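Ribokinase RBSK (Mycobacterium tuberculosis, PDB 3GO6) probably phosphorylates D-ribose at its O5 hydroxyl with magnesium-bound ATP, as a homodimeric ribokinase of the PfkB carbohydrate kinase family. Local coordinates at residues 26-36 with 48-59; 238-249 with 282-293. One frame throughout, in Å; residues are numbered along the deposited sequence.

Contact 1: residues 26-36 with 48-59; sequences GSVNMDLTFVV and AASLTRTPGGKG. With RIB (alpha-D-ribofuranose), chain C.
Phe34 and Leu51 are paired across the antiparallel strands 29-35 and 50-56, a non-hydrogen-bonded pair in the small sheet that forms the lid over the sugar site in PfkB-family kinases. Their side chains run side by side, and Leu51 CD1 sits over the ring in a CH-pi contact, 3.7 Å from the centroid of Phe34, while Ala48 CB abuts the ring edge. On the same sheet face, the extended Arg53 runs past Leu32 CD2. Met30 crosses Arg53 at about a right angle: chi1 (-173°) puts its CG over the guanidinium face, offset toward the rim, and the bends beyond turn SD back to Thr54 C (3.5 Å) and CE over Arg53 NH2 (3.8 Å). Arg53 NH1 is hydrogen-bonded to Gln87 OE1. Leu32, Phe34, Leu51 and Arg53 meet the second subunit, Leu32 on its own counterpart there. The other face is largely polar, and its Asn29 and Asp31 hold the ribose: Asp31 OD1 takes RIB O2 and OD2 takes RIB O3, both at 2.6 Å. Gly56 CA passes close beside this carboxylate, 3.5 Å from Asp31 OD2. Asn29 ND2 donates almost straight to RIB O2 (3.0 Å, 170°), and Gly57 N reaches RIB O3 at 2.9 Å.

Contact 2: residues 238-249 with 282-293; sequences VTPVDTAGAGDV and ATLVSGVGDCAP. With RIB (alpha-D-ribofuranose), chain C.
Val241 and Asp242 both turn their backbone N-H groups to one carbonyl, Thr283 O, and so tie the loop leading into helix 246-257 to the type I turn from Ala282 to Val285; in PfkB kinases this helix start carries the GAGD signature. Among the hydrogen bonds, the one from Val241 N is the shorter, 2.7 Å, and meets Thr283 O almost head-on, whereas that from Asp242 N, 3.1 Å, arrives from out of the carbonyl plane. The carboxylate of Asp242 makes a further link: chi1 of 178° swings it away from its own N, toward Gly287 N, which OD2 receives on the anti side, while OD1 accepts Ala244 N from above the plane in an Asx turn. Both segments also supply the magnesium site, through Asp242 and Ala244 on one and Ala282, Val285 and Gly287 on the other.

Apolar contacts gather round the helix start. Val249 splits its branches, CG2 lying on Ala282 CB (3.7 Å), Cys291 SG and Ala292, and CG1 on Pro293 CD. Gly245 CA, at the N-cap of the helix, packs on Val288 CG1 at 3.8 Å. One water donates to both Gly245 O and Val288 O.

Ribose is met from two directions: Val288 CG1 approaches RIB O3, and Asp248, the predicted proton acceptor, takes the bond from RIB O5 on OD2 at 2.5 Å.

Both contacts close on the same ribose from different parts of the fold. Contact 1 is the more buried and is built on a regular strand pair of the lid sheet; contact 2 is partly buried, joins irregular loops near two helix ends, and itself supplies the magnesium site. Their chemistry follows: a repeating ladder of backbone bonds with one mainly apolar and one mainly polar face in the first, a few converging bonds and mostly small apolar side chains in the second. Contact 1 also reaches the second subunit, which contact 2 does not touch. The two meet where Val288 packs on Asp31 and Thr33, and where Lys58 CG lies 3.6 Å from Asp248 OD1.

Contact 1: residues 26-36 with 48-59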
loop_
_atom_site.group_PDB
_atom_site.type_symbol
_atom_site.label_atom_id
_atom_site.label_comp_id
_atom_site.label_asym_id
_atom_site.label_seq_id
_atom_site.Cartn_x
_atom_site.Cartn_y
_atom_site.Cartn_z
ATOM N N GLY A 26 -4.404 -21.688 5.501
ATOM C CA GLY A 26 -4.051 -20.310 5.844
ATOM C C GLY A 26 -4.280 -19.322 4.734
ATOM O O GLY A 26 -5.074 -19.579 3.807
ATOM N N SER A 27 -3.589 -18.189 4.827
ATOM C CA SER A 27 -3.917 -17.031 4.022
ATOM C C SER A 27 -2.979 -16.812 2.847
ATOM O O SER A 27 -1.817 -17.234 2.856
ATOM C CB SER A 27 -3.879 -15.788 4.905
ATOM O OG SER A 27 -2.627 -15.761 5.553
ATOM N N VAL A 28 -3.504 -16.136 1.836
ATOM C CA VAL A 28 -2.730 -15.773 0.651
ATOM C C VAL A 28 -3.134 -14.343 0.289
ATOM O O VAL A 28 -4.318 -14.040 0.147
ATOM C CB VAL A 28 -2.912 -16.808 -0.530
ATOM C CG1 VAL A 28 -4.424 -17.025 -0.901
ATOM C CG2 VAL A 28 -2.047 -16.428 -1.765
ATOM N N ASN A 29 -2.138 -13.458 0.175
ATOM C CA ASN A 29 -2.361 -12.022 0.009
ATOM C C ASN A 29 -1.450 -11.547 -1.096
ATOM O O ASN A 29 -0.370 -12.102 -1.268
ATOM C CB ASN A 29 -1.924 -11.233 1.275
ATOM C CG ASN A 29 -2.674 -11.636 2.527
ATOM O OD1 ASN A 29 -3.883 -11.831 2.498
ATOM N ND2 ASN A 29 -1.946 -11.768 3.649
ATOM N N MET A 30 -1.848 -10.509 -1.821
ATOM C CA MET A 30 -0.863 -9.744 -2.606
ATOM C C MET A 30 -0.180 -8.706 -1.685
ATOM O O MET A 30 -0.862 -7.973 -0.978
ATOM C CB MET A 30 -1.539 -9.063 -3.800
ATOM C CG MET A 30 -0.549 -8.393 -4.753
ATOM S SD MET A 30 0.432 -9.576 -5.700
ATOM C CE MET A 30 -0.832 -10.445 -6.664
ATOM N N ASP A 31 1.159 -8.668 -1.702
ATOM C CA ASP A 31 1.952 -7.848 -0.801
ATOM C C ASP A 31 2.438 -6.609 -1.518
ATOM O O ASP A 31 2.994 -6.701 -2.621
ATOM C CB ASP A 31 3.203 -8.612 -0.327
ATOM C CG ASP A 31 2.896 -9.695 0.699
ATOM O OD1 ASP A 31 1.762 -9.728 1.224
ATOM O OD2 ASP A 31 3.805 -10.522 0.981
ATOM N N LEU A 32 2.267 -5.468 -0.869
ATOM C CA LEU A 32 2.877 -4.214 -1.325
ATOM C C LEU A 32 3.987 -3.924 -0.306
ATOM O O LEU A 32 3.702 -3.675 0.854
ATOM C CB LEU A 32 1.847 -3.093 -1.362
ATOM C CG LEU A 32 0.692 -3.323 -2.358
ATOM C CD1 LEU A 32 -0.339 -2.232 -2.197
ATOM C CD2 LEU A 32 1.193 -3.356 -3.792
ATOM N N THR A 33 5.234 -4.038 -0.740
ATOM C CA THR A 33 6.378 -3.878 0.167
ATOM C C THR A 33 7.047 -2.537 -0.116
ATOM O O THR A 33 7.448 -2.267 -1.250
ATOM C CB THR A 33 7.394 -5.022 0.046
ATOM O OG1 THR A 33 6.741 -6.292 0.170
ATOM C CG2 THR A 33 8.499 -4.918 1.128
ATOM N N PHE A 34 7.155 -1.715 0.927
ATOM C CA PHE A 34 7.686 -0.358 0.864
ATOM C C PHE A 34 8.969 -0.308 1.685
ATOM O O PHE A 34 9.012 -0.798 2.828
ATOM C CB PHE A 34 6.720 0.646 1.500
ATOM C CG PHE A 34 5.394 0.805 0.777
ATOM C CD1 PHE A 34 5.153 1.932 0.001
ATOM C CD2 PHE A 34 4.377 -0.134 0.931
ATOM C CE1 PHE A 34 3.915 2.125 -0.654
ATOM C CE2 PHE A 34 3.135 0.034 0.280
ATOM C CZ PHE A 34 2.905 1.158 -0.515
ATOM N N VAL A 35 10.011 0.295 1.116
ATOM C CA VAL A 35 11.237 0.537 1.888
ATOM C C VAL A 35 11.269 2.007 2.292
ATOM O O VAL A 35 11.052 2.895 1.445
ATOM C CB VAL A 35 12.509 0.120 1.105
ATOM C CG1 VAL A 35 13.790 0.576 1.854
ATOM C CG2 VAL A 35 12.528 -1.378 0.891
ATOM N N VAL A 36 11.500 2.251 3.588
ATOM C CA VAL A 36 11.573 3.597 4.162
ATOM C C VAL A 36 12.865 3.749 4.993
ATOM O O VAL A 36 13.549 2.759 5.287
ATOM C CB VAL A 36 10.357 3.888 5.098
ATOM C CG1 VAL A 36 9.026 3.865 4.297
ATOM C CG2 VAL A 36 10.300 2.891 6.255
ATOM N N ALA A 48 8.131 6.741 0.620
ATOM C CA ALA A 48 8.892 5.492 0.501
ATOM C C ALA A 48 9.971 5.592 -0.553
ATOM O O ALA A 48 9.805 6.284 -1.560
ATOM C CB ALA A 48 7.981 4.326 0.171
ATOM N N ALA A 49 11.060 4.860 -0.331
ATOM C CA ALA A 49 12.170 4.792 -1.269
ATOM C C ALA A 49 11.858 3.884 -2.468
ATOM O O ALA A 49 12.332 4.124 -3.588
ATOM C CB ALA A 49 13.426 4.288 -0.536
ATOM N N SER A 50 11.067 2.833 -2.226
ATOM C CA SER A 50 10.732 1.850 -3.254
ATOM C C SER A 50 9.431 1.138 -2.890
ATOM O O SER A 50 9.005 1.158 -1.735
ATOM C CB SER A 50 11.849 0.822 -3.417
ATOM O OG SER A 50 12.015 0.037 -2.238
ATOM N N LEU A 51 8.805 0.537 -3.895
ATOM C CA LEU A 51 7.569 -0.221 -3.720
ATOM C C LEU A 51 7.616 -1.411 -4.671
ATOM O O LEU A 51 7.909 -1.254 -5.868
ATOM C CB LEU A 51 6.335 0.652 -4.017
ATOM C CG LEU A 51 4.993 -0.088 -4.242
ATOM C CD1 LEU A 51 4.587 -0.875 -2.978
ATOM C CD2 LEU A 51 3.878 0.852 -4.662
ATOM N N THR A 52 7.357 -2.601 -4.149
ATOM C CA THR A 52 7.154 -3.776 -4.996
ATOM C C THR A 52 5.764 -4.366 -4.729
ATOM O O THR A 52 5.195 -4.161 -3.657
ATOM C CB THR A 52 8.200 -4.893 -4.740
ATOM O OG1 THR A 52 8.079 -5.384 -3.399
ATOM C CG2 THR A 52 9.635 -4.397 -5.000
ATOM N N ARG A 53 5.229 -5.084 -5.711
ATOM C CA ARG A 53 3.938 -5.754 -5.591
ATOM C C ARG A 53 4.203 -7.236 -5.878
ATOM O O ARG A 53 4.538 -7.593 -7.003
ATOM C CB ARG A 53 2.937 -5.134 -6.586
ATOM C CG ARG A 53 1.563 -5.785 -6.581
ATOM C CD ARG A 53 0.586 -5.038 -7.505
ATOM N NE ARG A 53 -0.721 -5.711 -7.510
ATOM C CZ ARG A 53 -1.044 -6.746 -8.289
ATOM N NH1 ARG A 53 -0.166 -7.223 -9.157
ATOM N NH2 ARG A 53 -2.263 -7.295 -8.209
ATOM N N THR A 54 4.103 -8.097 -4.862
ATOM C CA THR A 54 4.492 -9.513 -5.004
ATOM C C THR A 54 3.522 -10.437 -4.253
ATOM O O THR A 54 2.965 -10.047 -3.247
ATOM C CB THR A 54 5.939 -9.797 -4.443
ATOM O OG1 THR A 54 6.019 -9.375 -3.070
ATOM C CG2 THR A 54 7.037 -9.082 -5.293
ATOM N N PRO A 55 3.288 -11.651 -4.769
ATOM C CA PRO A 55 2.450 -12.610 -4.034
ATOM C C PRO A 55 3.043 -12.971 -2.671
ATOM O O PRO A 55 4.273 -13.139 -2.539
ATOM C CB PRO A 55 2.478 -13.855 -4.919
ATOM C CG PRO A 55 2.799 -13.363 -6.267
ATOM C CD PRO A 55 3.731 -12.183 -6.070
ATOM N N GLY A 56 2.183 -13.070 -1.669
ATOM C CA GLY A 56 2.604 -13.540 -0.341
ATOM C C GLY A 56 1.423 -14.017 0.471
ATOM O O GLY A 56 0.543 -14.705 -0.054
ATOM N N GLY A 57 1.372 -13.609 1.737
ATOM C CA GLY A 57 0.409 -14.152 2.689
ATOM C C GLY A 57 1.100 -15.176 3.573
ATOM O O GLY A 57 1.834 -16.032 3.075
ATOM N N LYS A 58 0.867 -15.115 4.884
ATOM C CA LYS A 58 1.489 -16.082 5.809
ATOM C C LYS A 58 1.337 -17.539 5.366
ATOM O O LYS A 58 2.287 -18.320 5.440
ATOM C CB LYS A 58 0.906 -15.958 7.225
ATOM C CG LYS A 58 1.379 -14.741 7.975
ATOM C CD LYS A 58 0.839 -14.773 9.422
ATOM C CE LYS A 58 1.010 -13.414 10.079
ATOM N NZ LYS A 58 2.353 -12.760 9.772
ATOM N N GLY A 59 0.151 -17.929 4.927
ATOM C CA GLY A 59 -0.075 -19.337 4.592
ATOM C C GLY A 59 0.692 -19.712 3.329
ATOM O O GLY A 59 1.389 -20.736 3.282
HETATM O O5 RIB C . 4.742 -12.762 7.390
HETATM C C5 RIB C . 4.652 -11.847 6.275
HETATM C C4 RIB C . 3.284 -12.029 5.590
HETATM O O4 RIB C . 2.267 -11.516 6.475
HETATM C C3 RIB C . 3.132 -11.217 4.316
HETATM O O3 RIB C . 3.376 -11.966 3.099
HETATM C C2 RIB C . 1.723 -10.658 4.397
HETATM O O2 RIB C . 0.909 -11.099 3.305
HETATM C C1 RIB C . 1.140 -11.066 5.742
HETATM O O1 RIB C . 0.224 -12.162 5.622
HETATM O O HOH W 1 5.486 -11.075 -1.086
HETATM O O HOH W 2 5.869 -6.740 -2.421
HETATM O O HOH W 3 10.195 -2.055 -1.928
#

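Contact 2: residues 238-249 with 282-293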
loop_
_atom_site.group_PDB
_atom_site.type_symbol
_atom_site.label_atom_id
_atom_site.label_comp_id
_atom_site.label_asym_id
_atom_site.label_seq_id
_atom_site.Cartn_x
_atom_site.Cartn_y
_atom_site.Cartn_z
ATOM N N VAL A 238 24.224 -13.206 10.847
ATOM C CA VAL A 238 24.180 -12.641 9.493
ATOM C C VAL A 238 24.044 -11.126 9.526
ATOM O O VAL A 238 23.585 -10.552 10.523
ATOM C CB VAL A 238 23.009 -13.249 8.636
ATOM C CG1 VAL A 238 23.165 -14.775 8.451
ATOM C CG2 VAL A 238 21.669 -12.903 9.239
ATOM N N THR A 239 24.431 -10.475 8.436
ATOM C CA THR A 239 24.075 -9.079 8.219
ATOM C C THR A 239 22.715 -9.041 7.497
ATOM O O THR A 239 22.618 -9.465 6.348
ATOM C CB THR A 239 25.123 -8.354 7.350
ATOM O OG1 THR A 239 26.445 -8.563 7.884
ATOM C CG2 THR A 239 24.818 -6.870 7.271
ATOM N N PRO A 240 21.672 -8.536 8.167
ATOM C CA PRO A 240 20.310 -8.618 7.604
ATOM C C PRO A 240 20.062 -7.584 6.517
ATOM O O PRO A 240 20.651 -6.496 6.535
ATOM C CB PRO A 240 19.411 -8.301 8.792
ATOM C CG PRO A 240 20.257 -7.410 9.674
ATOM C CD PRO A 240 21.701 -7.809 9.455
ATOM N N VAL A 241 19.180 -7.932 5.586
ATOM C CA VAL A 241 18.731 -7.020 4.538
ATOM C C VAL A 241 17.259 -6.666 4.759
ATOM O O VAL A 241 16.877 -5.500 4.678
ATOM C CB VAL A 241 18.959 -7.653 3.146
ATOM C CG1 VAL A 241 18.206 -6.901 2.061
ATOM C CG2 VAL A 241 20.447 -7.702 2.852
ATOM N N ASP A 242 16.446 -7.681 5.056
ATOM C CA ASP A 242 15.005 -7.515 5.194
ATOM C C ASP A 242 14.473 -8.688 6.016
ATOM O O ASP A 242 14.467 -9.811 5.544
ATOM C CB ASP A 242 14.360 -7.487 3.793
ATOM C CG ASP A 242 12.845 -7.373 3.830
ATOM O OD1 ASP A 242 12.249 -7.241 4.922
ATOM O OD2 ASP A 242 12.244 -7.396 2.729
ATOM N N THR A 243 14.026 -8.409 7.237
ATOM C CA THR A 243 13.508 -9.448 8.129
ATOM C C THR A 243 12.091 -9.910 7.750
ATOM O O THR A 243 11.637 -10.949 8.218
ATOM C CB THR A 243 13.497 -8.993 9.590
ATOM O OG1 THR A 243 12.685 -7.825 9.715
ATOM C CG2 THR A 243 14.923 -8.665 10.073
ATOM N N ALA A 244 11.390 -9.136 6.920
ATOM C CA ALA A 244 10.024 -9.509 6.544
ATOM C C ALA A 244 10.033 -10.869 5.848
ATOM O O ALA A 244 10.915 -11.165 5.030
ATOM C CB ALA A 244 9.413 -8.446 5.654
ATOM N N GLY A 245 9.075 -11.705 6.222
ATOM C CA GLY A 245 8.952 -13.009 5.615
ATOM C C GLY A 245 9.777 -14.076 6.322
ATOM O O GLY A 245 9.559 -15.249 6.104
ATOM N N ALA A 246 10.738 -13.685 7.160
ATOM C CA ALA A 246 11.627 -14.707 7.741
ATOM C C ALA A 246 10.911 -15.622 8.726
ATOM O O ALA A 246 11.241 -16.822 8.832
ATOM C CB ALA A 246 12.854 -14.072 8.382
ATOM N N GLY A 247 9.957 -15.054 9.465
ATOM C CA GLY A 247 9.149 -15.850 10.398
ATOM C C GLY A 247 8.341 -16.931 9.691
ATOM O O GLY A 247 8.206 -18.036 10.192
ATOM N N ASP A 248 7.796 -16.609 8.510
ATOM C CA ASP A 248 7.055 -17.603 7.707
ATOM C C ASP A 248 7.985 -18.681 7.213
ATOM O O ASP A 248 7.609 -19.843 7.149
ATOM C CB ASP A 248 6.381 -16.930 6.504
ATOM C CG ASP A 248 5.264 -15.996 6.923
ATOM O OD1 ASP A 248 4.650 -16.253 7.993
ATOM O OD2 ASP A 248 5.023 -14.991 6.207
ATOM N N VAL A 249 9.208 -18.290 6.847
ATOM C CA VAL A 249 10.230 -19.269 6.454
ATOM C C VAL A 249 10.548 -20.207 7.622
ATOM O O VAL A 249 10.542 -21.432 7.473
ATOM C CB VAL A 249 11.525 -18.595 5.899
ATOM C CG1 VAL A 249 12.592 -19.664 5.616
ATOM C CG2 VAL A 249 11.218 -17.819 4.590
ATOM N N ALA A 282 16.755 -16.277 5.300
ATOM C CA ALA A 282 15.621 -15.531 4.757
ATOM C C ALA A 282 15.799 -14.017 4.959
ATOM O O ALA A 282 15.303 -13.231 4.173
ATOM C CB ALA A 282 14.321 -16.030 5.402
ATOM N N THR A 283 16.546 -13.606 5.983
ATOM C CA THR A 283 16.775 -12.181 6.231
ATOM C C THR A 283 17.840 -11.566 5.307
ATOM O O THR A 283 18.043 -10.351 5.312
ATOM C CB THR A 283 17.162 -11.900 7.708
ATOM O OG1 THR A 283 18.486 -12.414 7.952
ATOM C CG2 THR A 283 16.155 -12.566 8.660
ATOM N N LEU A 284 18.512 -12.394 4.526
ATOM C CA LEU A 284 19.560 -11.914 3.631
ATOM C C LEU A 284 19.009 -11.382 2.302
ATOM O O LEU A 284 19.757 -10.777 1.513
ATOM C CB LEU A 284 20.542 -13.044 3.344
ATOM C CG LEU A 284 21.386 -13.566 4.511
ATOM C CD1 LEU A 284 22.147 -14.805 4.061
ATOM C CD2 LEU A 284 22.361 -12.511 4.982
ATOM N N VAL A 285 17.710 -11.613 2.082
ATOM C CA VAL A 285 17.036 -11.365 0.805
ATOM C C VAL A 285 15.935 -10.311 0.977
ATOM O O VAL A 285 15.116 -10.396 1.898
ATOM C CB VAL A 285 16.393 -12.686 0.255
ATOM C CG1 VAL A 285 15.731 -12.464 -1.083
ATOM C CG2 VAL A 285 17.438 -13.792 0.111
ATOM N N SER A 286 15.920 -9.325 0.082
ATOM C CA SER A 286 14.829 -8.356 0.015
ATOM C C SER A 286 13.570 -9.072 -0.459
ATOM O O SER A 286 13.613 -9.943 -1.318
ATOM C CB SER A 286 15.160 -7.218 -0.963
ATOM O OG SER A 286 16.194 -6.403 -0.433
ATOM N N GLY A 287 12.430 -8.712 0.079
ATOM C CA GLY A 287 11.253 -9.400 -0.391
ATOM C C GLY A 287 10.794 -10.422 0.625
ATOM O O GLY A 287 11.579 -10.927 1.452
ATOM N N VAL A 288 9.504 -10.712 0.550
ATOM C CA VAL A 288 8.788 -11.380 1.619
ATOM C C VAL A 288 8.437 -12.792 1.158
ATOM O O VAL A 288 8.799 -13.785 1.810
ATOM C CB VAL A 288 7.517 -10.557 1.996
ATOM C CG1 VAL A 288 6.712 -11.239 3.088
ATOM C CG2 VAL A 288 7.912 -9.135 2.424
ATOM N N GLY A 289 7.746 -12.878 0.023
ATOM C CA GLY A 289 7.207 -14.157 -0.453
ATOM C C GLY A 289 8.191 -15.048 -1.200
ATOM O O GLY A 289 7.900 -16.223 -1.451
ATOM N N ASP A 290 9.358 -14.505 -1.539
ATOM C CA ASP A 290 10.317 -15.252 -2.341
ATOM C C ASP A 290 11.683 -15.461 -1.661
ATOM O O ASP A 290 12.682 -15.746 -2.333
ATOM C CB ASP A 290 10.471 -14.594 -3.716
ATOM C CG ASP A 290 11.116 -15.518 -4.750
ATOM O OD1 ASP A 290 10.608 -16.643 -4.976
ATOM O OD2 ASP A 290 12.130 -15.110 -5.355
ATOM N N CYS A 291 11.724 -15.401 -0.336
ATOM C CA CYS A 291 13.014 -15.450 0.367
ATOM C C CYS A 291 13.396 -16.794 1.012
ATOM O O CYS A 291 14.455 -16.895 1.658
ATOM C CB CYS A 291 13.063 -14.342 1.417
ATOM S SG CYS A 291 11.832 -14.509 2.744
ATOM N N ALA A 292 12.558 -17.816 0.853
ATOM C CA ALA A 292 12.831 -19.123 1.473
ATOM C C ALA A 292 13.987 -19.850 0.763
ATOM O O ALA A 292 13.998 -19.957 -0.460
ATOM C CB ALA A 292 11.580 -19.982 1.480
ATOM N N PRO A 293 14.972 -20.343 1.536
ATOM C CA PRO A 293 16.103 -21.015 0.935
ATOM C C PRO A 293 15.783 -22.457 0.535
ATOM O O PRO A 293 14.854 -23.085 1.072
ATOM C CB PRO A 293 17.141 -20.994 2.065
ATOM C CG PRO A 293 16.317 -21.124 3.287
ATOM C CD PRO A 293 15.101 -20.268 3.007
HETATM O O5 RIB C . 4.742 -12.762 7.390
HETATM C C5 RIB C . 4.652 -11.847 6.275
HETATM C C4 RIB C . 3.284 -12.029 5.590
HETATM O O4 RIB C . 2.267 -11.516 6.475
HETATM C C3 RIB C . 3.132 -11.217 4.316
HETATM O O3 RIB C . 3.376 -11.966 3.099
HETATM C C2 RIB C . 1.723 -10.658 4.397
HETATM O O2 RIB C . 0.909 -11.099 3.305
HETATM C C1 RIB C . 1.140 -11.066 5.742
HETATM O O1 RIB C . 0.224 -12.162 5.622
HETATM O O HOH W 4 8.367 -15.859 3.509
#